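Local coordinates for protein thiamine pyrophosphokinase (PDB 1IG0) that transfers pyrophosphate from ATP to thiamine, as a homodimer, and is the only yeast enzyme able to make thiamine diphosphate, at residues 25-30 and 235-240; 226-231 and 304-309; 245-250 and 313-318. All blocks are in the same frame, centred on the assembly; numbering follows the deposited sequence.

Interaction 1 of 3, residues 25-30 and 235-240; sequences MNLKEL and TLIEYD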
loop_
_atom_site.group_PDB
_atom_site.type_symbol
_atom_site.label_atom_id
_atom_site.label_comp_id
_atom_site.label_asym_id
_atom_site.label_seq_id
_atom_site.Cartn_x
_atom_site.Cartn_y
_atom_site.Cartn_z
ATOM N N MET B 25 1.581 24.648 3.272
ATOM C CA MET B 25 0.837 23.838 4.224
ATOM C C MET B 25 1.704 23.391 5.393
ATOM O O MET B 25 2.895 23.136 5.229
ATOM C CB MET B 25 0.239 22.607 3.542
ATOM C CG MET B 25 1.277 21.691 2.939
ATOM S SD MET B 25 1.118 19.982 3.473
ATOM C CE MET B 25 2.219 19.963 4.886
ATOM N N ASN B 26 1.103 23.304 6.576
ATOM C CA ASN B 26 1.824 22.872 7.768
ATOM C C ASN B 26 1.372 21.447 8.069
ATOM O O ASN B 26 0.180 21.151 8.024
ATOM C CB ASN B 26 1.504 23.793 8.949
ATOM C CG ASN B 26 2.439 23.581 10.127
ATOM O OD1 ASN B 26 2.502 22.492 10.698
ATOM N ND2 ASN B 26 3.172 24.626 10.495
ATOM N N LEU B 27 2.323 20.567 8.368
ATOM C CA LEU B 27 2.009 19.171 8.655
ATOM C C LEU B 27 0.970 18.974 9.753
ATOM O O LEU B 27 0.133 18.077 9.664
ATOM C CB LEU B 27 3.287 18.408 9.016
ATOM C CG LEU B 27 4.257 18.150 7.859
ATOM C CD1 LEU B 27 5.504 17.457 8.379
ATOM C CD2 LEU B 27 3.571 17.295 6.802
ATOM N N LYS B 28 1.020 19.810 10.784
ATOM C CA LYS B 28 0.073 19.702 11.890
ATOM C C LYS B 28 -1.372 19.926 11.460
ATOM O O LYS B 28 -2.295 19.344 12.030
ATOM C CB LYS B 28 0.428 20.701 12.992
ATOM C CG LYS B 28 1.638 20.303 13.815
ATOM C CD LYS B 28 2.001 21.386 14.813
ATOM C CE LYS B 28 3.181 20.965 15.669
ATOM N NZ LYS B 28 3.712 22.103 16.464
ATOM N N GLU B 29 -1.562 20.767 10.449
ATOM C CA GLU B 29 -2.897 21.085 9.960
ATOM C C GLU B 29 -3.595 19.883 9.332
ATOM O O GLU B 29 -4.814 19.888 9.155
ATOM C CB GLU B 29 -2.817 22.240 8.961
ATOM C CG GLU B 29 -1.973 23.401 9.466
ATOM C CD GLU B 29 -2.011 24.608 8.553
ATOM O OE1 GLU B 29 -1.810 24.441 7.331
ATOM O OE2 GLU B 29 -2.233 25.726 9.064
ATOM N N LEU B 30 -2.823 18.853 8.998
ATOM C CA LEU B 30 -3.387 17.643 8.408
ATOM C C LEU B 30 -4.178 16.896 9.475
ATOM O O LEU B 30 -5.123 16.170 9.170
ATOM C CB LEU B 30 -2.274 16.732 7.876
ATOM C CG LEU B 30 -1.441 17.221 6.687
ATOM C CD1 LEU B 30 -0.265 16.283 6.471
ATOM C CD2 LEU B 30 -2.305 17.292 5.438
ATOM N N THR B 235 4.920 23.192 -3.841
ATOM C CA THR B 235 4.228 23.146 -2.559
ATOM C C THR B 235 5.257 23.241 -1.445
ATOM O O THR B 235 6.242 22.502 -1.433
ATOM C CB THR B 235 3.436 21.830 -2.382
ATOM O OG1 THR B 235 2.337 21.798 -3.300
ATOM C CG2 THR B 235 2.900 21.718 -0.965
ATOM N N LEU B 236 5.031 24.161 -0.513
ATOM C CA LEU B 236 5.943 24.340 0.604
ATOM C C LEU B 236 5.385 23.674 1.853
ATOM O O LEU B 236 4.338 24.072 2.367
ATOM C CB LEU B 236 6.170 25.829 0.879
ATOM C CG LEU B 236 7.147 26.147 2.016
ATOM C CD1 LEU B 236 8.560 25.767 1.596
ATOM C CD2 LEU B 236 7.074 27.625 2.361
ATOM N N ILE B 237 6.085 22.651 2.330
ATOM C CA ILE B 237 5.678 21.937 3.532
ATOM C C ILE B 237 6.352 22.603 4.726
ATOM O O ILE B 237 7.578 22.706 4.783
ATOM C CB ILE B 237 6.106 20.459 3.469
ATOM C CG1 ILE B 237 5.451 19.783 2.263
ATOM C CG2 ILE B 237 5.724 19.750 4.762
ATOM C CD1 ILE B 237 5.947 18.389 2.008
ATOM N N GLU B 238 5.546 23.063 5.678
ATOM C CA GLU B 238 6.078 23.731 6.857
ATOM C C GLU B 238 5.939 22.889 8.118
ATOM O O GLU B 238 5.017 22.082 8.246
ATOM C CB GLU B 238 5.374 25.077 7.051
ATOM C CG GLU B 238 5.537 26.025 5.875
ATOM C CD GLU B 238 4.938 27.390 6.143
ATOM O OE1 GLU B 238 5.300 28.010 7.164
ATOM O OE2 GLU B 238 4.109 27.848 5.331
ATOM N N TYR B 239 6.871 23.077 9.045
ATOM C CA TYR B 239 6.854 22.344 10.301
ATOM C C TYR B 239 7.707 23.004 11.372
ATOM O O TYR B 239 8.749 23.592 11.082
ATOM C CB TYR B 239 7.326 20.901 10.079
ATOM C CG TYR B 239 8.569 20.769 9.223
ATOM C CD1 TYR B 239 9.837 21.067 9.732
ATOM C CD2 TYR B 239 8.476 20.357 7.894
ATOM C CE1 TYR B 239 10.982 20.953 8.932
ATOM C CE2 TYR B 239 9.610 20.240 7.087
ATOM C CZ TYR B 239 10.859 20.539 7.610
ATOM O OH TYR B 239 11.975 20.427 6.807
ATOM N N ASP B 240 7.238 22.924 12.612
ATOM C CA ASP B 240 7.978 23.474 13.735
ATOM C C ASP B 240 9.129 22.504 13.979
ATOM O O ASP B 240 8.926 21.290 14.032
ATOM C CB ASP B 240 7.085 23.562 14.974
ATOM C CG ASP B 240 7.878 23.762 16.249
ATOM O OD1 ASP B 240 7.982 22.802 17.041
ATOM O OD2 ASP B 240 8.404 24.875 16.457
HETATM O O HOH W 1 4.496 22.357 13.017
HETATM O O HOH W 2 3.022 27.148 8.703
HETATM O O HOH W 3 5.528 22.296 18.244
#
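Backbone bonds set the frame: Met25 N donates to Leu236 O, and its carbonyl takes Glu238 N in a short, nearly straight bond (2.7 Å from Glu238 N to Met25 O). One step on, Leu27 N gives its hydrogen to Glu238 O, to which Asn26 CA also offers a CA-H...O contact at 3.3 Å. The two strands run parallel, Met25 paired with Ile237 and Asn26 with Glu238.

Apolar contacts lie on the Met25 and Ile237 side. Met25 CG stands between the backbone N and the carbonyl carbon (chi1 61°), and the twice-bent chain runs alongside Ile237, pointing the same way, with CE 3.5 Å from Ile237 CG2. Leu27 lays CG against that same methyl at 3.8 Å, while its CD1 reaches the Tyr239 ring; the phenol of Tyr239 is tied elsewhere, to Gly292 O.

Polar side-chain links across the strands run through water. Asn26 OD1, which accepts Lys28 N on an in-plane lone pair within 25-30, is bridged by a water to Asp240 N. Another water joins Lys28 NZ to Asp240 OD1, which stand 4.4 Å apart, too far for a salt bridge; that carboxylate oxygen also caps the following helix at Phe243 N.

This is the parallel edge pairing of a five-stranded mixed sheet: strand 23-26, outermost within this chain, runs directly into an Asx turn at Asn26.

Interaction 2 of 3, residues 226-231 and 304-309; sequences LIFLIK and IILNVE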
loop_
_atom_site.group_PDB
_atom_site.type_symbol
_atom_site.label_atom_id
_atom_site.label_comp_id
_atom_site.label_asym_id
_atom_site.label_seq_id
_atom_site.Cartn_x
_atom_site.Cartn_y
_atom_site.Cartn_z
ATOM N N LEU B 226 1.530 9.422 7.516
ATOM C CA LEU B 226 0.533 10.431 7.221
ATOM C C LEU B 226 0.672 10.375 5.705
ATOM O O LEU B 226 1.775 10.524 5.174
ATOM C CB LEU B 226 0.943 11.811 7.739
ATOM C CG LEU B 226 0.702 12.117 9.218
ATOM C CD1 LEU B 226 1.173 13.531 9.525
ATOM C CD2 LEU B 226 -0.779 11.973 9.535
ATOM N N ILE B 227 -0.425 10.118 5.008
ATOM C CA ILE B 227 -0.374 10.015 3.560
ATOM C C ILE B 227 -1.339 11.023 2.974
ATOM O O ILE B 227 -2.523 11.025 3.307
ATOM C CB ILE B 227 -0.761 8.592 3.109
ATOM C CG1 ILE B 227 0.114 7.568 3.840
ATOM C CG2 ILE B 227 -0.593 8.451 1.600
ATOM C CD1 ILE B 227 -0.328 6.125 3.653
ATOM N N PHE B 228 -0.825 11.887 2.106
ATOM C CA PHE B 228 -1.649 12.918 1.498
ATOM C C PHE B 228 -1.137 13.333 0.126
ATOM O O PHE B 228 -0.062 12.912 -0.298
ATOM C CB PHE B 228 -1.713 14.127 2.431
ATOM C CG PHE B 228 -0.365 14.665 2.812
ATOM C CD1 PHE B 228 0.167 15.770 2.158
ATOM C CD2 PHE B 228 0.381 14.057 3.818
ATOM C CE1 PHE B 228 1.427 16.263 2.501
ATOM C CE2 PHE B 228 1.640 14.541 4.165
ATOM C CZ PHE B 228 2.163 15.646 3.506
ATOM N N LEU B 229 -1.907 14.166 -0.562
ATOM C CA LEU B 229 -1.525 14.607 -1.894
ATOM C C LEU B 229 -0.818 15.952 -1.914
ATOM O O LEU B 229 -1.179 16.875 -1.181
ATOM C CB LEU B 229 -2.759 14.655 -2.801
ATOM C CG LEU B 229 -2.519 14.930 -4.289
ATOM C CD1 LEU B 229 -3.589 14.238 -5.116
ATOM C CD2 LEU B 229 -2.511 16.427 -4.547
ATOM N N ILE B 230 0.202 16.037 -2.761
ATOM C CA ILE B 230 0.985 17.250 -2.944
ATOM C C ILE B 230 0.640 17.822 -4.318
ATOM O O ILE B 230 0.873 17.180 -5.343
ATOM C CB ILE B 230 2.501 16.941 -2.883
ATOM C CG1 ILE B 230 2.907 16.617 -1.442
ATOM C CG2 ILE B 230 3.303 18.111 -3.437
ATOM C CD1 ILE B 230 2.677 17.755 -0.468
ATOM N N LYS B 231 0.070 19.022 -4.337
ATOM C CA LYS B 231 -0.300 19.662 -5.594
ATOM C C LYS B 231 0.936 20.018 -6.416
ATOM O O LYS B 231 1.995 20.346 -5.878
ATOM C CB LYS B 231 -1.127 20.922 -5.329
ATOM C CG LYS B 231 -2.511 20.671 -4.728
ATOM C CD LYS B 231 -3.608 20.551 -5.786
ATOM C CE LYS B 231 -3.830 19.123 -6.282
ATOM N NZ LYS B 231 -4.886 19.056 -7.348
ATOM N N ILE B 304 1.401 14.517 -6.819
ATOM C CA ILE B 304 2.014 13.272 -6.380
ATOM C C ILE B 304 1.577 12.988 -4.951
ATOM O O ILE B 304 1.053 13.869 -4.268
ATOM C CB ILE B 304 3.559 13.331 -6.406
ATOM C CG1 ILE B 304 4.067 14.320 -5.354
ATOM C CG2 ILE B 304 4.043 13.719 -7.794
ATOM C CD1 ILE B 304 5.535 14.117 -4.996
ATOM N N ILE B 305 1.789 11.757 -4.504
ATOM C CA ILE B 305 1.433 11.373 -3.148
ATOM C C ILE B 305 2.682 11.441 -2.283
ATOM O O ILE B 305 3.760 11.026 -2.704
ATOM C CB ILE B 305 0.881 9.935 -3.088
ATOM C CG1 ILE B 305 -0.302 9.789 -4.049
ATOM C CG2 ILE B 305 0.462 9.599 -1.662
ATOM C CD1 ILE B 305 -1.462 10.732 -3.762
ATOM N N LEU B 306 2.533 11.974 -1.077
ATOM C CA LEU B 306 3.649 12.082 -0.152
ATOM C C LEU B 306 3.296 11.337 1.122
ATOM O O LEU B 306 2.170 11.427 1.616
ATOM C CB LEU B 306 3.930 13.549 0.180
ATOM C CG LEU B 306 5.115 13.831 1.102
ATOM C CD1 LEU B 306 6.413 13.596 0.353
ATOM C CD2 LEU B 306 5.046 15.262 1.591
ATOM N N ASN B 307 4.250 10.576 1.637
ATOM C CA ASN B 307 4.026 9.866 2.879
ATOM C C ASN B 307 5.066 10.418 3.838
ATOM O O ASN B 307 6.237 10.568 3.484
ATOM C CB ASN B 307 4.198 8.352 2.694
ATOM C CG ASN B 307 5.645 7.908 2.767
ATOM O OD1 ASN B 307 6.136 7.517 3.828
ATOM N ND2 ASN B 307 6.338 7.971 1.638
ATOM N N VAL B 308 4.625 10.766 5.038
ATOM C CA VAL B 308 5.525 11.300 6.042
ATOM C C VAL B 308 5.464 10.386 7.248
ATOM O O VAL B 308 4.424 10.264 7.897
ATOM C CB VAL B 308 5.123 12.730 6.462
ATOM C CG1 VAL B 308 6.036 13.221 7.579
ATOM C CG2 VAL B 308 5.206 13.664 5.261
ATOM N N GLU B 309 6.579 9.727 7.534
ATOM C CA GLU B 309 6.641 8.821 8.662
ATOM C C GLU B 309 6.408 9.593 9.948
ATOM O O GLU B 309 6.989 10.658 10.159
ATOM C CB GLU B 309 7.999 8.121 8.708
ATOM C CG GLU B 309 8.236 7.310 9.969
ATOM C CD GLU B 309 9.524 6.520 9.913
ATOM O OE1 GLU B 309 10.538 7.075 9.442
ATOM O OE2 GLU B 309 9.522 5.350 10.349
#
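Phe228 and Leu306 lie side by side on one face of the sheet, pointing the same way, and the Phe228 ring leans over toward the partner strand. Its CG sits between the backbone N and the carbonyl carbon (chi1 55°), which swings the ring across: CZ comes to 3.5 Å from Leu306 CD2, and Val308 CG2 meets the ring edge near its plane, 3.8 Å from Phe228 CE2. Leu306 O lies over one ring face, offset toward the rim. An alanine at Phe228 is likely to leave Leu306 CD2 and Val308 CG2 without their shared neighbour and open a gap on this face.

Ile230 crosses Leu306 at a slant from the next pair, CG1 against Leu306 CB at 3.6 Å, and its CB also rests on Ile304 CG1. The side chains hang on an antiparallel ladder in which Leu226, Phe228 and Ile230 form hydrogen-bonded pairs with Val308, Leu306 and Ile304. This ladder belongs to the ten-stranded mixed sheet, where the run of parallel strands from 115-118 to 216-221 gives way to antiparallel ones. The straightest bond runs from Leu306 N to Phe228 O (2.9 Å, 179° at the hydrogen).

On the other face Ile227 and Ile305 meet obliquely through their CG2 methyls, 3.6 Å apart. Helix 196-212 packs on Leu229 and Ile305 there, and Phe196 of the second subunit packs on Ile227.

Interaction 3 of 3, residues 245-250 and 313-318; sequences NTCIGN and DKLIDF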
loop_
_atom_site.group_PDB
_atom_site.type_symbol
_atom_site.label_atom_id
_atom_site.label_comp_id
_atom_site.label_asym_id
_atom_site.label_seq_id
_atom_site.Cartn_x
_atom_site.Cartn_y
_atom_site.Cartn_z
ATOM N N ASN B 245 11.412 17.162 14.812
ATOM C CA ASN B 245 12.425 16.331 15.458
ATOM C C ASN B 245 11.839 15.266 16.376
ATOM O O ASN B 245 12.386 14.169 16.495
ATOM C CB ASN B 245 13.396 17.200 16.265
ATOM C CG ASN B 245 14.280 18.058 15.385
ATOM O OD1 ASN B 245 14.886 17.568 14.433
ATOM N ND2 ASN B 245 14.372 19.344 15.708
ATOM N N THR B 246 10.724 15.587 17.020
ATOM C CA THR B 246 10.092 14.663 17.952
ATOM C C THR B 246 9.122 13.660 17.335
ATOM O O THR B 246 9.086 12.504 17.751
ATOM C CB THR B 246 9.332 15.432 19.060
ATOM O OG1 THR B 246 10.218 16.365 19.687
ATOM C CG2 THR B 246 8.795 14.470 20.115
ATOM N N CYS B 247 8.354 14.090 16.336
ATOM C CA CYS B 247 7.352 13.212 15.738
ATOM C C CYS B 247 7.526 12.797 14.281
ATOM O O CYS B 247 6.760 11.968 13.793
ATOM C CB CYS B 247 5.972 13.859 15.883
ATOM S SG CYS B 247 5.666 14.623 17.489
ATOM N N ILE B 248 8.514 13.345 13.582
ATOM C CA ILE B 248 8.681 13.000 12.173
ATOM C C ILE B 248 9.916 12.174 11.842
ATOM O O ILE B 248 11.005 12.423 12.359
ATOM C CB ILE B 248 8.689 14.276 11.296
ATOM C CG1 ILE B 248 7.432 15.103 11.577
ATOM C CG2 ILE B 248 8.751 13.904 9.817
ATOM C CD1 ILE B 248 6.126 14.349 11.356
ATOM N N GLY B 249 9.726 11.188 10.970
ATOM C CA GLY B 249 10.819 10.335 10.547
ATOM C C GLY B 249 11.172 10.622 9.100
ATOM O O GLY B 249 11.434 11.767 8.731
ATOM N N ASN B 250 11.175 9.584 8.274
ATOM C CA ASN B 250 11.492 9.740 6.862
ATOM C C ASN B 250 10.249 10.134 6.067
ATOM O O ASN B 250 9.170 10.313 6.630
ATOM C CB ASN B 250 12.064 8.437 6.305
ATOM C CG ASN B 250 13.334 8.014 7.011
ATOM O OD1 ASN B 250 14.297 8.774 7.089
ATOM N ND2 ASN B 250 13.348 6.792 7.527
ATOM N N ASP B 313 3.092 7.777 18.996
ATOM C CA ASP B 313 3.045 7.982 20.441
ATOM C C ASP B 313 3.584 9.338 20.901
ATOM O O ASP B 313 3.510 9.670 22.084
ATOM C CB ASP B 313 3.808 6.862 21.153
ATOM C CG ASP B 313 3.270 5.485 20.813
ATOM O OD1 ASP B 313 2.052 5.258 20.978
ATOM O OD2 ASP B 313 4.067 4.624 20.383
ATOM N N LYS B 314 4.111 10.121 19.965
ATOM C CA LYS B 314 4.667 11.439 20.276
ATOM C C LYS B 314 3.760 12.596 19.857
ATOM O O LYS B 314 3.879 13.710 20.368
ATOM C CB LYS B 314 6.027 11.602 19.591
ATOM C CG LYS B 314 7.201 11.009 20.354
ATOM C CD LYS B 314 6.978 9.556 20.740
ATOM C CE LYS B 314 8.156 9.043 21.547
ATOM N NZ LYS B 314 8.497 9.994 22.642
ATOM N N LEU B 315 2.856 12.317 18.926
ATOM C CA LEU B 315 1.928 13.309 18.388
ATOM C C LEU B 315 1.094 14.111 19.389
ATOM O O LEU B 315 1.078 15.341 19.346
ATOM C CB LEU B 315 0.990 12.618 17.396
ATOM C CG LEU B 315 1.146 12.882 15.896
ATOM C CD1 LEU B 315 2.577 13.255 15.550
ATOM C CD2 LEU B 315 0.704 11.643 15.138
ATOM N N ILE B 316 0.400 13.410 20.277
ATOM C CA ILE B 316 -0.473 14.044 21.261
ATOM C C ILE B 316 0.028 15.351 21.881
ATOM O O ILE B 316 -0.747 16.293 22.049
ATOM C CB ILE B 316 -0.822 13.058 22.406
ATOM C CG1 ILE B 316 -1.899 13.668 23.307
ATOM C CG2 ILE B 316 0.426 12.725 23.212
ATOM C CD1 ILE B 316 -2.441 12.710 24.350
ATOM N N ASP B 317 1.314 15.417 22.209
ATOM C CA ASP B 317 1.875 16.613 22.833
ATOM C C ASP B 317 1.950 17.852 21.941
ATOM O O ASP B 317 2.166 18.958 22.436
ATOM C CB ASP B 317 3.266 16.312 23.395
ATOM C CG ASP B 317 3.229 15.319 24.541
ATOM O OD1 ASP B 317 2.512 15.580 25.531
ATOM O OD2 ASP B 317 3.919 14.282 24.455
ATOM N N PHE B 318 1.775 17.677 20.635
ATOM C CA PHE B 318 1.840 18.812 19.720
ATOM C C PHE B 318 0.494 19.132 19.075
ATOM O O PHE B 318 0.384 20.066 18.279
ATOM C CB PHE B 318 2.882 18.555 18.628
ATOM C CG PHE B 318 4.260 18.280 19.159
ATOM C CD1 PHE B 318 4.571 17.047 19.722
ATOM C CD2 PHE B 318 5.244 19.264 19.117
ATOM C CE1 PHE B 318 5.841 16.796 20.236
ATOM C CE2 PHE B 318 6.517 19.024 19.630
ATOM C CZ PHE B 318 6.816 17.787 20.190
#
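This is a side-chain packing contact, largely apolar and partly buried, between the end of helix 241-247 and the C-terminal turns of the chain. Cys247 and Thr246 carry it from one side, Phe318, Leu315 and Lys314 from the other.

The Cys247 sulfur sits obliquely to the Phe318 ring, 4.0 Å from SG to the ring centroid and 39° off its normal, a Cys sulfur-aromatic contact. SG lies anti to the carbonyl carbon of Cys247 (chi1 -42°), a turn that directs it at the CD1-CE1 side of the ring. Behind the sulfur, Cys247 CB presses on Leu315 CD1 at 3.5 Å, a tight carbon-carbon approach.

Thr246 meets the same ring from CB, which lies 3.6 Å from Phe318 CZ, and its CG2 methyl touches CE1. Its hydroxyl looks elsewhere for a polar mate, to Gln242 NE2 one helical turn back. The aliphatic part of Lys314 crosses Thr246 at about a right angle, with Lys314 CG 3.5 Å from Thr246 O. The bent Lys314 chain then leads its amino group away from the contact. The backbone of Phe318 belongs to a turn, with Phe318 N bonded to Leu315 O.

Leu315 also packs on Phe243 of helix 241-247, Leu54 of helix 52-61 and Ile310 of strand 304-310, so the C-terminal turn touches two helices and the edge of that strand's run.

From the N terminus, interaction 1 opens at strand 23-26 and closes on strand 235-238, its segments 205 residues apart at their closest ends, a loop that takes in the whole catalytic-domain range. Interaction 2 starts inside that loop, at 226-231, and ends beyond it at 304-309, so the two cross; Ile237 meets Leu306 between them, where the five-stranded and ten-stranded sheets pack together. Interaction 3 opens at 245-250, after interaction 1 has closed, and crosses interaction 2 by ending at 313-318. Those two share the larger sheet: strands 248-254 and 304-310 are neighbours, probably hydrogen-bonded through Glu309 with Gly249 and Asn250. Lys28 packing on Phe318 joins interactions 1 and 3.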